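Local coordinates for Alr4995 protein (Nostoc sp., PDB 6LRH) that probably breaks down arginine as a bifunctional arginine dihydrolase and ornithine cyclodeaminase, releasing the guanidino nitrogen and then converting ornithine to proline, at residues K113-E118 against R139-S144; W151-V156 against E276-V281. The protein carries 1 engineered substitution. All coordinates share one frame; numbering follows the deposited sequence.

Interaction 1: K113-E118 against R139-S144; sequences KDLPFE and RSELDS. With ARG (arginine), chain C.
F117 and S140 bring two irregular loops closest together, their CA atoms 4.0 Å apart. One backbone bond joins the loops beside this point: E141 N donates to P116 O over 3.0 Å. The hydroxyl of S140 takes the place of a second one. Its OG accepts E118 N at 2.9 Å and is also bonded to D122, so the hydroxyl engages both the E118 backbone and the D122 carboxylate. The P116 ring lies against the backbone of R139, with CG 3.4 Å from R139 O. Beyond it L115 crosses E141 at about a right angle, CD1 touching E141 CG at 3.6 Å. The carboxylate of E141 leads away from this contact to S313. Both loops belong to the part of the chain related to dimethylarginine dimethylhydrolase, a GME-family α/β-propeller, and R139 reaches the bound arginine. Here R139, bent at chi2 (-62°), lays its aliphatic chain against the E118 carboxylate and then turns NH1 onto OE1, a salt bridge of 2.7 Å. NH1 meets OE1 on its syn side, somewhat tilted from the carboxylate plane, while OE1 lies almost in the guanidinium plane; the two flat groups are turned 60° against each other. H168 bonds the same OE1 and L86 N holds OE2, so E118 serves as a second-shell residue that steadies R139. The guanidinium grips the ligand carboxylate with two nearly straight bonds: NH1 to OXT of the arginine ligand at 3.0 Å, and NH2 to its O at 2.9 Å.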
loop_
_atom_site.group_PDB
_atom_site.type_symbol
_atom_site.label_atom_id
_atom_site.label_comp_id
_atom_site.label_asym_id
_atom_site.label_seq_id
_atom_site.Cartn_x
_atom_site.Cartn_y
_atom_site.Cartn_z
ATOM N N LYS A 113 32.073 -22.804 34.937
ATOM C CA LYS A 113 30.742 -22.429 35.329
ATOM C C LYS A 113 30.231 -21.361 34.377
ATOM O O LYS A 113 30.986 -20.472 33.971
ATOM C CB LYS A 113 30.718 -21.928 36.766
ATOM C CG LYS A 113 29.335 -21.596 37.257
ATOM C CD LYS A 113 29.343 -20.549 38.346
ATOM C CE LYS A 113 27.913 -20.082 38.619
ATOM N NZ LYS A 113 27.770 -19.280 39.857
ATOM N N ASP A 114 28.954 -21.509 34.023
ATOM C CA ASP A 114 28.173 -20.611 33.180
ATOM C C ASP A 114 28.453 -20.818 31.699
ATOM O O ASP A 114 27.992 -20.061 30.856
ATOM C CB ASP A 114 28.381 -19.149 33.577
ATOM C CG ASP A 114 27.593 -18.768 34.816
ATOM O OD1 ASP A 114 26.534 -19.368 35.052
ATOM O OD2 ASP A 114 28.018 -17.865 35.556
ATOM N N LEU A 115 29.171 -21.879 31.377
ATOM C CA LEU A 115 29.332 -22.281 29.990
ATOM C C LEU A 115 28.479 -23.499 29.715
ATOM O O LEU A 115 28.894 -24.600 29.993
ATOM C CB LEU A 115 30.789 -22.592 29.679
ATOM C CG LEU A 115 31.118 -22.709 28.200
ATOM C CD1 LEU A 115 31.144 -21.327 27.611
ATOM C CD2 LEU A 115 32.443 -23.406 27.986
ATOM N N PRO A 116 27.284 -23.307 29.145
ATOM C CA PRO A 116 26.347 -24.428 29.020
ATOM C C PRO A 116 26.735 -25.470 27.979
ATOM O O PRO A 116 27.305 -25.171 26.938
ATOM C CB PRO A 116 25.034 -23.739 28.639
ATOM C CG PRO A 116 25.452 -22.540 27.962
ATOM C CD PRO A 116 26.717 -22.070 28.594
ATOM N N PHE A 117 26.409 -26.708 28.312
ATOM C CA PHE A 117 26.559 -27.849 27.440
ATOM C C PHE A 117 25.664 -28.951 27.990
ATOM O O PHE A 117 25.756 -29.263 29.166
ATOM C CB PHE A 117 28.010 -28.307 27.375
ATOM C CG PHE A 117 28.170 -29.695 26.872
ATOM C CD1 PHE A 117 27.951 -29.985 25.539
ATOM C CD2 PHE A 117 28.514 -30.722 27.729
ATOM C CE1 PHE A 117 28.080 -31.276 25.063
ATOM C CE2 PHE A 117 28.651 -32.008 27.260
ATOM C CZ PHE A 117 28.431 -32.283 25.915
ATOM N N GLU A 118 24.807 -29.542 27.165
ATOM C CA GLU A 118 23.813 -30.450 27.707
ATOM C C GLU A 118 23.931 -31.888 27.188
ATOM O O GLU A 118 22.952 -32.587 27.035
ATOM C CB GLU A 118 22.409 -29.897 27.446
ATOM C CG GLU A 118 22.280 -28.414 27.762
ATOM C CD GLU A 118 20.898 -27.998 28.247
ATOM O OE1 GLU A 118 19.891 -28.637 27.902
ATOM O OE2 GLU A 118 20.813 -27.013 28.981
ATOM N N ARG A 139 20.914 -24.290 23.528
ATOM C CA ARG A 139 21.298 -24.813 24.832
ATOM C C ARG A 139 22.795 -24.795 25.011
ATOM O O ARG A 139 23.317 -23.935 25.683
ATOM C CB ARG A 139 20.770 -26.225 25.034
ATOM C CG ARG A 139 19.281 -26.296 25.227
ATOM C CD ARG A 139 18.841 -25.562 26.457
ATOM N NE ARG A 139 17.397 -25.611 26.651
ATOM C CZ ARG A 139 16.747 -26.631 27.197
ATOM N NH1 ARG A 139 17.405 -27.704 27.601
ATOM N NH2 ARG A 139 15.440 -26.584 27.337
ATOM N N SER A 140 23.485 -25.752 24.424
ATOM C CA SER A 140 24.935 -25.751 24.455
ATOM C C SER A 140 25.509 -24.549 23.740
ATOM O O SER A 140 24.971 -24.075 22.757
ATOM C CB SER A 140 25.489 -27.028 23.837
ATOM O OG SER A 140 25.102 -28.147 24.601
ATOM N N GLU A 141 26.624 -24.077 24.269
ATOM C CA GLU A 141 27.338 -22.925 23.773
ATOM C C GLU A 141 28.450 -23.353 22.815
ATOM O O GLU A 141 29.109 -24.351 23.025
ATOM C CB GLU A 141 27.883 -22.144 24.967
ATOM C CG GLU A 141 29.054 -21.265 24.673
ATOM C CD GLU A 141 28.669 -20.037 23.887
ATOM O OE1 GLU A 141 27.511 -19.569 24.063
ATOM O OE2 GLU A 141 29.525 -19.540 23.110
ATOM N N LEU A 142 28.648 -22.600 21.749
ATOM C CA LEU A 142 29.664 -22.933 20.760
ATOM C C LEU A 142 31.045 -23.124 21.380
ATOM O O LEU A 142 31.844 -23.917 20.898
ATOM C CB LEU A 142 29.726 -21.852 19.680
ATOM C CG LEU A 142 30.820 -21.999 18.629
ATOM C CD1 LEU A 142 30.562 -23.207 17.761
ATOM C CD2 LEU A 142 30.962 -20.743 17.795
ATOM N N ASP A 143 31.314 -22.402 22.461
ATOM C CA ASP A 143 32.637 -22.420 23.065
ATOM C C ASP A 143 32.901 -23.611 23.975
ATOM O O ASP A 143 33.989 -23.744 24.485
ATOM C CB ASP A 143 32.881 -21.130 23.824
ATOM C CG ASP A 143 33.340 -20.008 22.909
ATOM O OD1 ASP A 143 33.886 -20.326 21.831
ATOM O OD2 ASP A 143 33.165 -18.818 23.267
ATOM N N SER A 144 31.919 -24.485 24.141
ATOM C CA SER A 144 32.118 -25.763 24.814
ATOM C C SER A 144 32.726 -26.808 23.893
ATOM O O SER A 144 33.378 -27.733 24.345
ATOM C CB SER A 144 30.794 -26.291 25.375
ATOM O OG SER A 144 29.880 -26.625 24.357
HETATM N N ARG C . 12.475 -30.699 29.751
HETATM C CA ARG C . 13.775 -31.071 29.205
HETATM C C ARG C . 14.534 -29.838 28.807
HETATM O O ARG C . 13.966 -28.839 28.396
HETATM C CB ARG C . 13.641 -32.011 28.004
HETATM C CG ARG C . 14.964 -32.551 27.540
HETATM C CD ARG C . 14.891 -33.293 26.250
HETATM N NE ARG C . 16.166 -33.928 25.957
HETATM C CZ ARG C . 16.570 -34.288 24.747
HETATM N NH1 ARG C . 17.740 -34.869 24.598
HETATM N NH2 ARG C . 15.804 -34.075 23.695
HETATM O OXT ARG C . 15.740 -29.823 28.893
#

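Interaction 2: W151-V156 against E276-V281; sequences WLDIEV and EVHANV
E155 and N280 pair side by side in a parallel β-bridge, the start of the pairing between strands 155-160 and 280-292 in a mixed sheet. V156 N donates to N280 O at 3.0 Å; the return bond from N280 N to I154 O is weak at 3.5 Å. The firmer packing lies on the buried side, where I154 CD1 meets V277 CG1 at 3.5 Å and the same isoleucine rests on L76 and L132. E155 and N280 share another face of the contact, E155 CG against N280 CB, with carboxylate and amide planes only 11° apart. The extended glutamate carries its polar end on to Y282 and R199. Toward solvent, H278 and A279 are exposed, and polar bonds to D153 replace sheet pairing. D153, which leaves the helix 145-152 with positive phi (59°), uses both carboxylate oxygens: OD1 takes A279 N at 3.1 Å, steeply above the carboxylate plane. H278 CG lies anti to its carbonyl carbon (chi1 -60°), which brings the ring alongside the D153 carboxylate, pointing the same way. H278 ND1 donates to D153 OD2 at 3.0 Å, close to the imidazole plane but from above that of the carboxylate.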
loop_
_atom_site.group_PDB
_atom_site.type_symbol
_atom_site.label_atom_id
_atom_site.label_comp_id
_atom_site.label_asym_id
_atom_site.label_seq_id
_atom_site.Cartn_x
_atom_site.Cartn_y
_atom_site.Cartn_z
ATOM N N TRP A 151 39.067 -33.130 25.722
ATOM C CA TRP A 151 38.827 -34.025 26.833
ATOM C C TRP A 151 38.388 -35.419 26.404
ATOM O O TRP A 151 38.716 -36.395 27.060
ATOM C CB TRP A 151 37.799 -33.408 27.776
ATOM C CG TRP A 151 38.370 -32.279 28.568
ATOM C CD1 TRP A 151 39.689 -31.985 28.722
ATOM C CD2 TRP A 151 37.651 -31.276 29.294
ATOM N NE1 TRP A 151 39.835 -30.874 29.501
ATOM C CE2 TRP A 151 38.598 -30.422 29.870
ATOM C CE3 TRP A 151 36.300 -31.019 29.511
ATOM C CZ2 TRP A 151 38.241 -29.336 30.653
ATOM C CZ3 TRP A 151 35.953 -29.942 30.293
ATOM C CH2 TRP A 151 36.917 -29.118 30.855
ATOM N N LEU A 152 37.656 -35.530 25.310
ATOM C CA LEU A 152 37.261 -36.843 24.837
ATOM C C LEU A 152 38.064 -37.283 23.618
ATOM O O LEU A 152 37.861 -38.367 23.114
ATOM C CB LEU A 152 35.778 -36.859 24.518
ATOM C CG LEU A 152 34.790 -36.466 25.609
ATOM C CD1 LEU A 152 33.446 -36.240 25.007
ATOM C CD2 LEU A 152 34.700 -37.543 26.638
ATOM N N ASP A 153 38.956 -36.425 23.141
ATOM C CA ASP A 153 39.928 -36.770 22.104
ATOM C C ASP A 153 39.315 -37.251 20.775
ATOM O O ASP A 153 39.634 -38.322 20.281
ATOM C CB ASP A 153 40.886 -37.817 22.650
ATOM C CG ASP A 153 42.265 -37.678 22.089
ATOM O OD1 ASP A 153 42.678 -36.547 21.814
ATOM O OD2 ASP A 153 42.947 -38.701 21.922
ATOM N N ILE A 154 38.464 -36.414 20.195
ATOM C CA ILE A 154 37.623 -36.756 19.053
ATOM C C ILE A 154 37.515 -35.523 18.150
ATOM O O ILE A 154 37.547 -34.401 18.648
ATOM C CB ILE A 154 36.225 -37.215 19.539
ATOM C CG1 ILE A 154 35.367 -37.763 18.407
ATOM C CG2 ILE A 154 35.522 -36.140 20.333
ATOM C CD1 ILE A 154 35.336 -39.249 18.321
ATOM N N GLU A 155 37.426 -35.709 16.833
ATOM C CA GLU A 155 37.155 -34.579 15.936
ATOM C C GLU A 155 35.753 -34.048 16.199
ATOM O O GLU A 155 34.824 -34.817 16.303
ATOM C CB GLU A 155 37.299 -34.983 14.461
ATOM C CG GLU A 155 37.050 -33.835 13.481
ATOM C CD GLU A 155 37.130 -34.242 12.015
ATOM O OE1 GLU A 155 36.556 -35.274 11.651
ATOM O OE2 GLU A 155 37.742 -33.522 11.208
ATOM N N VAL A 156 35.594 -32.738 16.319
ATOM C CA VAL A 156 34.285 -32.178 16.592
ATOM C C VAL A 156 33.780 -31.269 15.470
ATOM O O VAL A 156 34.429 -30.294 15.091
ATOM C CB VAL A 156 34.284 -31.408 17.909
ATOM C CG1 VAL A 156 33.041 -30.593 18.040
ATOM C CG2 VAL A 156 34.400 -32.372 19.085
ATOM N N GLU A 276 42.844 -44.486 16.377
ATOM C CA GLU A 276 43.301 -43.580 15.337
ATOM C C GLU A 276 42.595 -42.239 15.413
ATOM O O GLU A 276 42.893 -41.323 14.666
ATOM C CB GLU A 276 43.073 -44.200 13.968
ATOM C CG GLU A 276 41.642 -44.673 13.730
ATOM C CD GLU A 276 41.401 -46.124 14.124
ATOM O OE1 GLU A 276 42.097 -46.646 15.024
ATOM O OE2 GLU A 276 40.496 -46.741 13.525
ATOM N N VAL A 277 41.651 -42.134 16.330
ATOM C CA VAL A 277 40.808 -40.966 16.445
ATOM C C VAL A 277 41.271 -40.032 17.558
ATOM O O VAL A 277 41.348 -40.429 18.706
ATOM C CB VAL A 277 39.358 -41.399 16.693
ATOM C CG1 VAL A 277 38.561 -40.282 17.310
ATOM C CG2 VAL A 277 38.723 -41.879 15.399
ATOM N N HIS A 278 41.590 -38.789 17.213
ATOM C CA HIS A 278 42.101 -37.836 18.192
ATOM C C HIS A 278 41.457 -36.469 18.073
ATOM O O HIS A 278 40.740 -36.204 17.108
ATOM C CB HIS A 278 43.616 -37.712 18.059
ATOM C CG HIS A 278 44.335 -39.003 18.285
ATOM N ND1 HIS A 278 44.440 -39.587 19.531
ATOM C CD2 HIS A 278 44.950 -39.843 17.420
ATOM C CE1 HIS A 278 45.103 -40.722 19.425
ATOM N NE2 HIS A 278 45.425 -40.900 18.157
ATOM N N ALA A 279 41.715 -35.611 19.055
ATOM C CA ALA A 279 41.134 -34.271 19.121
ATOM C C ALA A 279 41.344 -33.420 17.874
ATOM O O ALA A 279 42.409 -33.422 17.282
ATOM C CB ALA A 279 41.679 -33.551 20.299
ATOM N N ASN A 280 40.310 -32.687 17.489
ATOM C CA ASN A 280 40.360 -31.818 16.322
ATOM C C ASN A 280 39.271 -30.770 16.382
ATOM O O ASN A 280 38.103 -31.085 16.528
ATOM C CB ASN A 280 40.226 -32.623 15.035
ATOM C CG ASN A 280 40.629 -31.833 13.820
ATOM O OD1 ASN A 280 41.139 -30.728 13.929
ATOM N ND2 ASN A 280 40.420 -32.404 12.655
ATOM N N VAL A 281 39.665 -29.514 16.266
ATOM C CA VAL A 281 38.740 -28.405 16.421
ATOM C C VAL A 281 38.664 -27.556 15.152
ATOM O O VAL A 281 39.680 -27.119 14.627
ATOM C CB VAL A 281 39.162 -27.511 17.616
ATOM C CG1 VAL A 281 38.184 -26.414 17.830
ATOM C CG2 VAL A 281 39.284 -28.326 18.877
#

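How the interactions relate
Interaction 1 closes before interaction 2 opens along the chain, and helix 145-152 bridges them: R139-S144 leads directly into it, and W151-V156 contains its end and the strand that follows. Their centres lie 18 Å apart and their nearest atoms about 6 Å, without touching. They share the mixed sheet: strand 132-136 precedes R139-S144, and runs parallel to 155-160, which pairs with 280-292 in interaction 2. Interaction 1 holds R139 of the arginine pocket, while interaction 2 lies at the far end of the helix, bringing a strand from some 120 residues later in the chain onto the same mixed sheet.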